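Local coordinates for NanU sialic acid binding protein (Bacteroides fragilis, PDB 4L7T) that binds sialic acid with high affinity as a SusD-family protein of the outer membrane, probably working alongside the membrane protein NanO, at residues E59-I64 and T486-T491; D63-V68 and I320-R325; P384-A389 and E467-Y472; N95-Y100 and R144-V149. One frame throughout, in Å; residues are numbered along the deposited sequence.

Contact 1: residues E59-I64 and T486-T491; sequences EPRADI and TSAVAT. With NA (sodium ion), chain F.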
# COMPACT_ATOMS: atom_id res chain seq x y z
N GLU A 59 2.27 -1.90 -6.27
CA GLU A 59 1.81 -1.01 -7.35
C GLU A 59 2.57 -0.96 -8.69
O GLU A 59 1.93 -1.12 -9.71
CB GLU A 59 1.62 0.40 -6.76
CG GLU A 59 1.15 1.47 -7.74
CD GLU A 59 0.76 2.76 -7.07
OE1 GLU A 59 0.11 2.71 -5.97
OE2 GLU A 59 1.01 3.83 -7.67
N PRO A 60 3.88 -0.65 -8.71
CA PRO A 60 4.44 -0.24 -10.05
C PRO A 60 4.66 -1.33 -11.14
O PRO A 60 5.02 -0.95 -12.25
CB PRO A 60 5.82 0.33 -9.71
CG PRO A 60 5.87 0.44 -8.17
CD PRO A 60 4.79 -0.35 -7.58
N ARG A 61 4.40 -2.59 -10.81
CA ARG A 61 4.36 -3.67 -11.89
C ARG A 61 3.11 -3.55 -12.75
O ARG A 61 3.01 -4.23 -13.79
CB ARG A 61 4.55 -5.08 -11.34
CG ARG A 61 5.98 -5.25 -10.86
CD ARG A 61 6.20 -6.68 -10.44
NE ARG A 61 6.05 -7.68 -11.54
CZ ARG A 61 5.99 -8.99 -11.36
NH1 ARG A 61 6.13 -9.55 -10.15
NH2 ARG A 61 5.82 -9.71 -12.46
N ALA A 62 2.16 -2.69 -12.33
CA ALA A 62 0.85 -2.64 -13.04
C ALA A 62 0.90 -1.51 -14.09
O ALA A 62 1.96 -1.39 -14.77
CB ALA A 62 -0.33 -2.47 -12.02
N ASP A 63 -0.21 -0.81 -14.33
CA ASP A 63 -0.35 0.01 -15.53
C ASP A 63 -0.18 1.53 -15.34
O ASP A 63 -0.26 2.31 -16.32
CB ASP A 63 -1.70 -0.31 -16.24
CG ASP A 63 -2.90 -0.25 -15.29
OD1 ASP A 63 -2.74 -0.34 -14.02
OD2 ASP A 63 -4.04 -0.18 -15.80
N ILE A 64 0.15 1.95 -14.13
CA ILE A 64 0.12 3.39 -13.86
C ILE A 64 1.38 4.09 -14.42
O ILE A 64 1.28 5.28 -14.82
CB ILE A 64 0.07 3.62 -12.31
CG1 ILE A 64 -1.28 3.13 -11.78
CG2 ILE A 64 0.34 5.19 -11.95
CD1 ILE A 64 -1.27 2.89 -10.30
N THR A 486 -1.43 -5.31 -17.96
CA THR A 486 0.01 -5.07 -17.65
C THR A 486 0.88 -5.79 -18.66
O THR A 486 0.38 -6.68 -19.40
CB THR A 486 0.37 -5.56 -16.23
OG1 THR A 486 0.56 -6.97 -16.22
CG2 THR A 486 -0.72 -5.19 -15.18
N SER A 487 2.19 -5.54 -18.60
CA SER A 487 3.11 -6.35 -19.42
C SER A 487 3.62 -7.65 -18.84
O SER A 487 4.49 -8.32 -19.42
CB SER A 487 4.30 -5.46 -19.77
OG SER A 487 4.85 -4.91 -18.58
N ALA A 488 3.11 -8.03 -17.65
CA ALA A 488 3.49 -9.25 -16.97
C ALA A 488 2.93 -10.43 -17.72
O ALA A 488 1.83 -10.32 -18.28
CB ALA A 488 2.95 -9.29 -15.50
N VAL A 489 3.65 -11.55 -17.68
CA VAL A 489 3.08 -12.78 -18.29
C VAL A 489 2.70 -13.78 -17.21
O VAL A 489 3.20 -13.74 -16.10
CB VAL A 489 4.11 -13.37 -19.31
CG1 VAL A 489 4.38 -12.35 -20.45
CG2 VAL A 489 5.39 -13.76 -18.62
N ALA A 490 1.81 -14.73 -17.54
CA ALA A 490 1.26 -15.61 -16.53
C ALA A 490 2.26 -16.50 -15.84
O ALA A 490 2.00 -16.93 -14.73
CB ALA A 490 0.10 -16.45 -17.16
N THR A 491 3.43 -16.77 -16.46
CA THR A 491 4.42 -17.57 -15.80
C THR A 491 5.32 -16.82 -14.89
O THR A 491 6.12 -17.42 -14.21
CB THR A 491 5.32 -18.35 -16.84
OG1 THR A 491 5.79 -17.40 -17.81
CG2 THR A 491 4.44 -19.33 -17.55
NA NA F . -0.31 -7.91 -21.38
O HOH W 1 2.83 -3.11 -16.80
O HOH W 2 1.03 -9.46 -20.86
O HOH W 3 -1.24 -5.90 -21.92
O HOH W 4 1.45 -7.07 -22.80

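Contact 2: residues D63-V68 and I320-R325; sequences DIYGDV and IRLQIR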
# COMPACT_ATOMS: atom_id res chain seq x y z
N ASP A 63 -0.21 -0.81 -14.33
CA ASP A 63 -0.35 0.01 -15.53
C ASP A 63 -0.18 1.53 -15.34
O ASP A 63 -0.26 2.31 -16.32
CB ASP A 63 -1.70 -0.31 -16.24
CG ASP A 63 -2.90 -0.25 -15.29
OD1 ASP A 63 -2.74 -0.34 -14.02
OD2 ASP A 63 -4.04 -0.18 -15.80
N ILE A 64 0.15 1.95 -14.13
CA ILE A 64 0.12 3.39 -13.86
C ILE A 64 1.38 4.09 -14.42
O ILE A 64 1.28 5.28 -14.82
CB ILE A 64 0.07 3.62 -12.31
CG1 ILE A 64 -1.28 3.13 -11.78
CG2 ILE A 64 0.34 5.19 -11.95
CD1 ILE A 64 -1.27 2.89 -10.30
N TYR A 65 2.50 3.37 -14.47
CA TYR A 65 3.80 3.99 -14.87
C TYR A 65 4.29 3.38 -16.18
O TYR A 65 3.62 2.54 -16.79
CB TYR A 65 4.90 3.80 -13.81
CG TYR A 65 4.42 4.26 -12.42
CD1 TYR A 65 4.44 5.64 -12.09
CD2 TYR A 65 3.92 3.30 -11.50
CE1 TYR A 65 3.97 6.05 -10.82
CE2 TYR A 65 3.42 3.69 -10.22
CZ TYR A 65 3.51 5.07 -9.89
OH TYR A 65 2.99 5.41 -8.62
N GLY A 66 5.44 3.89 -16.62
CA GLY A 66 6.10 3.29 -17.80
C GLY A 66 6.50 4.27 -18.89
O GLY A 66 7.18 3.87 -19.85
N ASP A 67 6.05 5.52 -18.81
CA ASP A 67 6.45 6.53 -19.80
C ASP A 67 7.83 7.08 -19.40
O ASP A 67 8.36 6.70 -18.35
CB ASP A 67 5.43 7.66 -19.90
CG ASP A 67 4.31 7.34 -20.89
OD1 ASP A 67 4.48 6.38 -21.69
OD2 ASP A 67 3.26 8.01 -20.95
N VAL A 68 8.43 7.90 -20.27
CA VAL A 68 9.80 8.45 -20.05
C VAL A 68 9.66 9.65 -19.07
O VAL A 68 8.82 10.49 -19.29
CB VAL A 68 10.36 8.88 -21.43
CG1 VAL A 68 11.54 9.83 -21.30
CG2 VAL A 68 10.68 7.60 -22.22
N ILE A 320 12.45 12.04 -10.85
CA ILE A 320 11.41 11.17 -11.33
C ILE A 320 12.11 9.99 -11.96
O ILE A 320 12.88 10.13 -12.97
CB ILE A 320 10.56 11.84 -12.37
CG1 ILE A 320 9.78 13.08 -11.86
CG2 ILE A 320 9.58 10.77 -13.01
CD1 ILE A 320 8.82 12.81 -10.65
N ARG A 321 11.88 8.79 -11.40
CA ARG A 321 12.38 7.53 -11.97
C ARG A 321 11.23 6.68 -12.46
O ARG A 321 11.39 5.84 -13.31
CB ARG A 321 13.20 6.69 -10.99
CG ARG A 321 14.39 7.45 -10.31
CD ARG A 321 15.49 7.79 -11.28
NE ARG A 321 16.62 8.33 -10.47
CZ ARG A 321 17.67 8.94 -11.02
NH1 ARG A 321 17.74 9.12 -12.35
NH2 ARG A 321 18.66 9.32 -10.20
N LEU A 322 10.08 6.86 -11.83
CA LEU A 322 8.81 6.21 -12.25
C LEU A 322 7.93 7.34 -12.75
O LEU A 322 7.50 8.23 -11.96
CB LEU A 322 8.13 5.56 -11.02
CG LEU A 322 8.69 4.20 -10.57
CD1 LEU A 322 8.22 3.69 -9.14
CD2 LEU A 322 8.40 3.09 -11.56
N GLN A 323 7.61 7.32 -14.04
CA GLN A 323 6.80 8.36 -14.68
C GLN A 323 5.38 7.85 -14.91
O GLN A 323 5.18 6.91 -15.69
CB GLN A 323 7.49 8.77 -16.03
CG GLN A 323 6.64 9.78 -16.85
CD GLN A 323 6.35 11.08 -16.12
OE1 GLN A 323 7.28 11.82 -15.70
NE2 GLN A 323 5.04 11.34 -15.90
N ILE A 324 4.39 8.49 -14.27
CA ILE A 324 3.00 8.19 -14.52
C ILE A 324 2.71 8.34 -16.02
O ILE A 324 3.16 9.33 -16.65
CB ILE A 324 2.14 9.22 -13.77
CG1 ILE A 324 2.40 9.14 -12.25
CG2 ILE A 324 0.63 9.05 -14.15
CD1 ILE A 324 2.01 10.45 -11.54
N ARG A 325 1.99 7.38 -16.60
CA ARG A 325 1.66 7.45 -18.04
C ARG A 325 0.99 8.82 -18.33
O ARG A 325 0.04 9.26 -17.67
CB ARG A 325 0.73 6.33 -18.49
CG ARG A 325 1.27 4.94 -18.49
CD ARG A 325 2.26 4.67 -19.64
NE ARG A 325 2.61 3.24 -19.68
CZ ARG A 325 3.53 2.71 -20.49
NH1 ARG A 325 4.17 3.48 -21.37
NH2 ARG A 325 3.80 1.40 -20.45
O HOH W 5 0.33 1.33 -18.67
O HOH W 6 3.05 0.00 -17.59
O HOH W 7 8.01 5.19 -15.90

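Contact 3: residues P384-A389 and E467-Y472; sequences PIYRYA and EGKRWY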
# COMPACT_ATOMS: atom_id res chain seq x y z
N PRO A 384 -0.23 5.54 4.27
CA PRO A 384 -1.38 4.76 4.86
C PRO A 384 -1.34 3.34 4.34
O PRO A 384 -1.08 3.14 3.14
CB PRO A 384 -2.65 5.43 4.32
CG PRO A 384 -2.22 6.23 3.13
CD PRO A 384 -0.68 6.59 3.38
N ILE A 385 -1.54 2.37 5.19
CA ILE A 385 -1.66 0.97 4.79
C ILE A 385 -3.13 0.58 4.65
O ILE A 385 -3.52 -0.02 3.63
CB ILE A 385 -0.97 0.03 5.90
CG1 ILE A 385 0.52 0.42 6.01
CG2 ILE A 385 -1.18 -1.40 5.62
CD1 ILE A 385 1.42 0.20 4.69
N TYR A 386 -3.95 0.93 5.66
CA TYR A 386 -5.38 0.61 5.62
C TYR A 386 -6.16 1.83 6.00
O TYR A 386 -5.90 2.49 7.06
CB TYR A 386 -5.75 -0.46 6.62
CG TYR A 386 -5.19 -1.83 6.30
CD1 TYR A 386 -5.23 -2.35 5.03
CD2 TYR A 386 -4.66 -2.64 7.34
CE1 TYR A 386 -4.77 -3.62 4.75
CE2 TYR A 386 -4.20 -3.91 7.06
CZ TYR A 386 -4.27 -4.40 5.76
OH TYR A 386 -3.80 -5.71 5.57
N ARG A 387 -7.11 2.20 5.11
CA ARG A 387 -8.07 3.24 5.53
C ARG A 387 -9.46 2.89 5.20
O ARG A 387 -9.69 1.86 4.61
CB ARG A 387 -7.71 4.56 4.96
CG ARG A 387 -7.61 4.61 3.56
CD ARG A 387 -6.93 5.97 3.19
NE ARG A 387 -6.72 6.12 1.69
CZ ARG A 387 -7.65 6.51 0.82
NH1 ARG A 387 -8.93 6.78 1.22
NH2 ARG A 387 -7.34 6.54 -0.49
N TYR A 388 -10.40 3.61 5.81
CA TYR A 388 -11.78 3.17 5.78
C TYR A 388 -12.32 3.03 4.34
O TYR A 388 -13.14 2.09 4.13
CB TYR A 388 -12.68 4.10 6.59
CG TYR A 388 -14.10 3.58 6.83
CD1 TYR A 388 -14.29 2.22 7.21
CD2 TYR A 388 -15.18 4.43 6.67
CE1 TYR A 388 -15.61 1.70 7.46
CE2 TYR A 388 -16.52 3.93 6.88
CZ TYR A 388 -16.67 2.57 7.28
OH TYR A 388 -17.98 2.15 7.54
N ALA A 389 -11.92 3.90 3.37
CA ALA A 389 -12.40 3.63 2.01
C ALA A 389 -11.98 2.22 1.51
O ALA A 389 -12.73 1.61 0.73
CB ALA A 389 -11.93 4.76 1.07
N GLU A 467 -0.83 4.32 -3.43
CA GLU A 467 -1.01 3.64 -2.18
C GLU A 467 -0.71 2.16 -2.19
O GLU A 467 -1.04 1.46 -1.24
CB GLU A 467 -2.41 3.97 -1.59
CG GLU A 467 -2.57 5.42 -1.14
CD GLU A 467 -3.99 5.67 -0.62
OE1 GLU A 467 -4.23 5.18 0.53
OE2 GLU A 467 -4.78 6.33 -1.36
N GLY A 468 -0.02 1.65 -3.25
CA GLY A 468 0.45 0.25 -3.25
C GLY A 468 -0.61 -0.81 -3.32
O GLY A 468 -0.44 -1.87 -2.77
N LYS A 469 -1.62 -0.53 -4.11
CA LYS A 469 -2.76 -1.45 -4.24
C LYS A 469 -2.93 -2.07 -5.66
O LYS A 469 -3.36 -3.24 -5.73
CB LYS A 469 -4.11 -0.75 -3.96
CG LYS A 469 -4.21 -0.10 -2.55
CD LYS A 469 -3.83 -1.08 -1.51
CE LYS A 469 -3.93 -0.41 -0.10
NZ LYS A 469 -3.37 -1.23 1.11
N ARG A 470 -2.67 -1.34 -6.73
CA ARG A 470 -3.18 -1.69 -8.11
C ARG A 470 -2.69 -3.11 -8.52
O ARG A 470 -3.48 -3.87 -9.11
CB ARG A 470 -2.74 -0.61 -9.09
CG ARG A 470 -3.19 -0.89 -10.57
CD ARG A 470 -4.67 -1.06 -10.77
NE ARG A 470 -4.91 -0.99 -12.22
CZ ARG A 470 -6.15 -0.96 -12.74
NH1 ARG A 470 -7.24 -1.05 -11.95
NH2 ARG A 470 -6.26 -0.81 -14.07
N TRP A 471 -1.38 -3.36 -8.39
CA TRP A 471 -0.84 -4.68 -8.78
C TRP A 471 -1.49 -5.79 -7.98
O TRP A 471 -1.98 -6.82 -8.57
CB TRP A 471 0.67 -4.69 -8.70
CG TRP A 471 1.30 -6.04 -8.84
CD1 TRP A 471 1.76 -6.83 -7.82
CD2 TRP A 471 1.58 -6.74 -10.07
NE1 TRP A 471 2.30 -8.04 -8.33
CE2 TRP A 471 2.16 -8.01 -9.70
CE3 TRP A 471 1.35 -6.45 -11.44
CZ2 TRP A 471 2.57 -8.96 -10.65
CZ3 TRP A 471 1.72 -7.44 -12.39
CH2 TRP A 471 2.30 -8.66 -11.99
N TYR A 472 -1.61 -5.59 -6.66
CA TYR A 472 -2.26 -6.66 -5.89
C TYR A 472 -3.80 -6.79 -6.21
O TYR A 472 -4.30 -7.93 -6.06
CB TYR A 472 -2.08 -6.35 -4.39
CG TYR A 472 -0.74 -6.68 -3.81
CD1 TYR A 472 -0.02 -7.80 -4.20
CD2 TYR A 472 -0.21 -5.85 -2.78
CE1 TYR A 472 1.17 -8.13 -3.53
CE2 TYR A 472 0.99 -6.17 -2.09
CZ TYR A 472 1.63 -7.35 -2.47
OH TYR A 472 2.78 -7.70 -1.82
O HOH W 8 -3.82 2.89 1.85
O HOH W 9 -0.61 0.96 1.40

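Contact 4: residues N95-Y100 and R144-V149; sequences NFAGMY and RSWGDV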
# COMPACT_ATOMS: atom_id res chain seq x y z
N ASN A 95 16.37 -9.66 -1.30
CA ASN A 95 16.38 -10.18 0.08
C ASN A 95 14.94 -10.18 0.70
O ASN A 95 14.78 -9.79 1.84
CB ASN A 95 17.37 -9.34 0.97
CG ASN A 95 18.77 -9.11 0.28
OD1 ASN A 95 19.37 -8.01 0.35
ND2 ASN A 95 19.29 -10.19 -0.32
N PHE A 96 13.93 -10.63 -0.06
CA PHE A 96 12.55 -10.73 0.42
C PHE A 96 12.10 -9.44 1.03
O PHE A 96 11.36 -9.49 2.04
CB PHE A 96 12.35 -11.95 1.35
CG PHE A 96 12.66 -13.27 0.68
CD1 PHE A 96 11.77 -13.85 -0.26
CD2 PHE A 96 13.90 -13.91 0.93
CE1 PHE A 96 12.06 -15.00 -0.92
CE2 PHE A 96 14.20 -15.07 0.21
CZ PHE A 96 13.28 -15.63 -0.68
N ALA A 97 12.54 -8.31 0.46
CA ALA A 97 12.12 -6.95 0.77
C ALA A 97 12.54 -6.58 2.22
O ALA A 97 11.96 -5.69 2.80
CB ALA A 97 10.53 -6.77 0.59
N GLY A 98 13.49 -7.35 2.80
CA GLY A 98 13.96 -7.01 4.15
C GLY A 98 12.98 -7.50 5.21
O GLY A 98 13.15 -7.15 6.40
N MET A 99 12.01 -8.31 4.83
CA MET A 99 10.91 -8.68 5.78
C MET A 99 11.32 -9.63 6.91
O MET A 99 10.80 -9.51 8.01
CB MET A 99 9.67 -9.18 5.06
CG MET A 99 9.04 -8.05 4.29
SD MET A 99 7.44 -8.49 3.58
CE MET A 99 7.21 -6.92 2.83
N TYR A 100 12.31 -10.47 6.65
CA TYR A 100 12.67 -11.51 7.64
C TYR A 100 13.32 -10.93 8.88
O TYR A 100 13.19 -11.53 9.94
CB TYR A 100 13.49 -12.65 6.99
CG TYR A 100 12.65 -13.63 6.24
CD1 TYR A 100 11.78 -14.52 6.88
CD2 TYR A 100 12.64 -13.64 4.81
CE1 TYR A 100 11.01 -15.39 6.17
CE2 TYR A 100 11.85 -14.49 4.10
CZ TYR A 100 11.04 -15.37 4.74
OH TYR A 100 10.25 -16.32 4.10
N ARG A 144 2.04 -13.37 -1.63
CA ARG A 144 1.53 -12.87 -2.90
C ARG A 144 2.70 -12.50 -3.84
O ARG A 144 2.48 -12.42 -5.09
CB ARG A 144 0.71 -11.63 -2.60
CG ARG A 144 -0.64 -11.92 -1.95
CD ARG A 144 -1.43 -10.63 -1.71
NE ARG A 144 -0.83 -9.78 -0.68
CZ ARG A 144 -1.27 -8.58 -0.36
NH1 ARG A 144 -2.25 -7.97 -1.06
NH2 ARG A 144 -0.63 -7.91 0.61
N SER A 145 3.89 -12.27 -3.28
CA SER A 145 5.04 -11.74 -4.10
C SER A 145 6.02 -12.85 -4.48
O SER A 145 6.46 -12.87 -5.64
CB SER A 145 5.73 -10.71 -3.27
OG SER A 145 4.85 -9.54 -3.20
N TRP A 146 6.38 -13.69 -3.51
CA TRP A 146 7.33 -14.82 -3.80
C TRP A 146 6.72 -16.22 -3.79
O TRP A 146 7.33 -17.17 -4.32
CB TRP A 146 8.56 -14.78 -2.87
CG TRP A 146 9.54 -13.67 -3.29
CD1 TRP A 146 10.50 -13.75 -4.33
CD2 TRP A 146 9.61 -12.28 -2.83
NE1 TRP A 146 11.17 -12.57 -4.43
CE2 TRP A 146 10.64 -11.65 -3.55
CE3 TRP A 146 8.89 -11.53 -1.83
CZ2 TRP A 146 11.00 -10.32 -3.35
CZ3 TRP A 146 9.26 -10.23 -1.62
CH2 TRP A 146 10.31 -9.62 -2.38
N GLY A 147 5.53 -16.41 -3.19
CA GLY A 147 4.81 -17.71 -3.30
C GLY A 147 5.18 -18.67 -2.19
O GLY A 147 4.77 -18.51 -1.03
N ASP A 148 5.97 -19.71 -2.53
CA ASP A 148 6.61 -20.55 -1.51
C ASP A 148 7.76 -19.84 -0.81
O ASP A 148 8.69 -19.35 -1.43
CB ASP A 148 7.26 -21.80 -2.17
CG ASP A 148 6.31 -22.62 -2.96
OD1 ASP A 148 5.12 -22.35 -3.03
OD2 ASP A 148 6.80 -23.63 -3.57
N VAL A 149 7.70 -19.72 0.53
CA VAL A 149 8.71 -18.96 1.25
C VAL A 149 9.00 -19.69 2.58
O VAL A 149 8.25 -20.54 2.98
CB VAL A 149 8.31 -17.48 1.57
CG1 VAL A 149 8.19 -16.65 0.22
CG2 VAL A 149 7.00 -17.44 2.38

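Contact 1: residues E59-I64 and T486-T491
Thr486 turns its methyl CG2 beside its own backbone N, with OG1 between that N and the carbonyl carbon (chi1 80°), and this sends CG2 against the backbone of Ala62. CG2 lies 3.7 Å from Ala62 CA, and CB of Thr486 sits 3.8 Å from Arg61 O. OG1 stays on its own side of the contact. It accepts from the N of Ala488 at 3.1 Å, which makes an ST turn, and it also hydrogen-bonds to the O of Val482 in helix 479-485. These two bonds fix the rotation of the Thr486 side chain. No direct hydrogen bond joins the segments, but one water does. It lies 2.8 Å from Ala62 O, to which it can donate, and accepts from Ser487 N. Each segment follows the end of a helix: 59-64 opens with a type I beta turn, Glu59 to Ala62, and 486-491 leaves helix 479-485. The contact thus joins an early helix exit to one near the C-terminus of this largely helical SusD-family fold. Thr486 O binds a sodium ion at 2.4 Å, together with Thr483 O and three waters. One of these waters also donates to Ala488 O. Further out, the Arg61 chain bends at chi3 and brings NH2 4.2 Å from Ala488 CB. Its guanidinium is held by Asn84 and by the O of Arg492, and it makes a cation-pi contact with Trp495.

Contact 2: residues D63-V68 and I320-R325
Tyr65 lays one ring face over CB of Leu322, a CH-pi contact with CB 4.3 Å from the ring centroid. The same ring meets Ile324 through CE1, 3.7 Å from CG1, and its edge lies along the Gln323-Ile324 peptide. Ile64 CG2 covers the opposite face, over its centre. The Tyr65 hydroxyl is hydrogen-bonded to Glu59. The backbones form a short, weakly bonded antiparallel pair of strands, 65-67 and 323-324, joining an N-terminal loop to the middle of the chain. Arg325 N donates to Ile64 O at 2.8 Å, nearly straight at 170°. Gly66 N to Gln323 O is longer and more bent. Arg325 is bent at chi2 (-74°), which folds its guanidinium back over the Gly66 peptide. There NH1 makes a salt bridge to OD1 of Asp67 at 2.9 Å. The bond lies in the guanidinium plane. NH1 comes from above the carboxylate plane, and the two planes stand 87° apart. The other oxygen, OD2, accepts from Tyr326 N. Two waters tie the guanidinium to the carbonyls of Asp63 and Tyr65. A third links Gln323 N to Asp67 O. Gln323 folds its amide back on its own strand, with NE2 donating to Ile324 O at 2.9 Å.

Contact 3: residues P384-A389 and E467-Y472
Arg387 grips the carboxylate of Glu467 side-on. NE donates to OE1 at 2.9 Å and NH2 to OE2 at 2.7 Å. Both bonds are close to straight, and each oxygen uses its syn lone pair. The guanidinium and carboxylate planes are only 20° apart, so the salt bridge is nearly flat. The side chains themselves meet at about a right angle. Arg387 puts CG between its backbone N and carbonyl carbon (chi1 57°), then runs extended to NE. Glu467 is also extended beyond CG and brings its carboxylate up to the NE/NH2 edge of the guanidinium. CG of Pro384 touches OE1 at 3.5 Å.

A second link comes from Lys469. Its chain bends at chi2, and NZ donates to Ile385 O at 2.8 Å, in the carbonyl plane. Two waters bridge the segments as well. One lies 2.7 Å from Glu467 OE1, with a weak bond to Pro384 O. The other donates to Pro384 O and Glu467 O.

Both partners of the salt bridge are buried and have further charged neighbours: Glu467 OE2 also meets Lys365, and Arg387 NH1 meets Glu266 and Glu463. This mix of charges probably keeps the pair ionised. Arg387 is the N-cap residue of helix 388-401. Glu467 and Lys469 lie in the loop between helix 452-463 and helix 470-477. Ile385 and Tyr386 both face Phe269 in a classic beta bulge of strand 383-387 against strand 267-271, and they pack on Tyr137 of helix 121-146.

Contact 4: residues N95-Y100 and R144-V149
A left-handed turn at 95-98, just before helix 99-115, packs here against the end of helix 121-146 within the SusD-like N-terminal region. Residues 144-149 carry the chain out of helix 121-146 through Gly147, which has positive phi. The centre of the contact is an edge-to-face (T-shaped) aromatic pair. The edge of the Phe96 ring points at the face of Trp146, with planes at 68° and centroids 4.8 Å apart for the five-membered ring. Phe96 CE1 is 3.7 Å from Trp146 CG, and CD1 is equally near CD2. The six-membered ring is met by Phe96 CA and by Ala97. CA of Phe96 sits over that ring, 4.0 Å from its centroid, a CH-pi contact. Ala97 adds its CB at 4.1 Å from Trp146 CH2, at the far end of the indole. Phe96 therefore covers both rings of the tryptophan, one with its side chain and the other with its CA. The indole NE1 is satisfied by the carbonyl of Pro496, and Trp495 and Leu57 also pack on Trp146. Phe96 in turn touches Leu142 of helix 121-146 and Val501 of helix 499-504. Val149 meets the Phe96 ring and Tyr100. Its CG1 lies 4.4 Å from Phe96 CE1. Tyr100 reaches the same valine with its hydroxyl OH, which is hydrogen-bonded to the O of Ile150 and lies 3.4 Å from Val149 CB.

Contacts 1 and 2 share Asp63 and Ile64, and their centres lie about 13 Å apart. Pro60 CG of contact 1 packs on Leu322 CD1 of contact 2 at 4.1 Å. Asp63 OD2 also makes a salt bridge to Arg470 NH2 of contact 3 at 2.9 Å, and Glu59 OE1 is 2.9 Å from Gly468 N, a probable hydrogen bond, so residues 59-64 connect three contacts. Contact 3 reaches contact 4 through a probable hydrogen bond between Tyr472 OH and Ser145 OG, 3.1 Å apart. Contacts 2 and 4 do not touch; their nearest atoms are about 14 Å apart. The sodium ion belongs to contact 1 and lies about 9 Å from the Asp63 side chain.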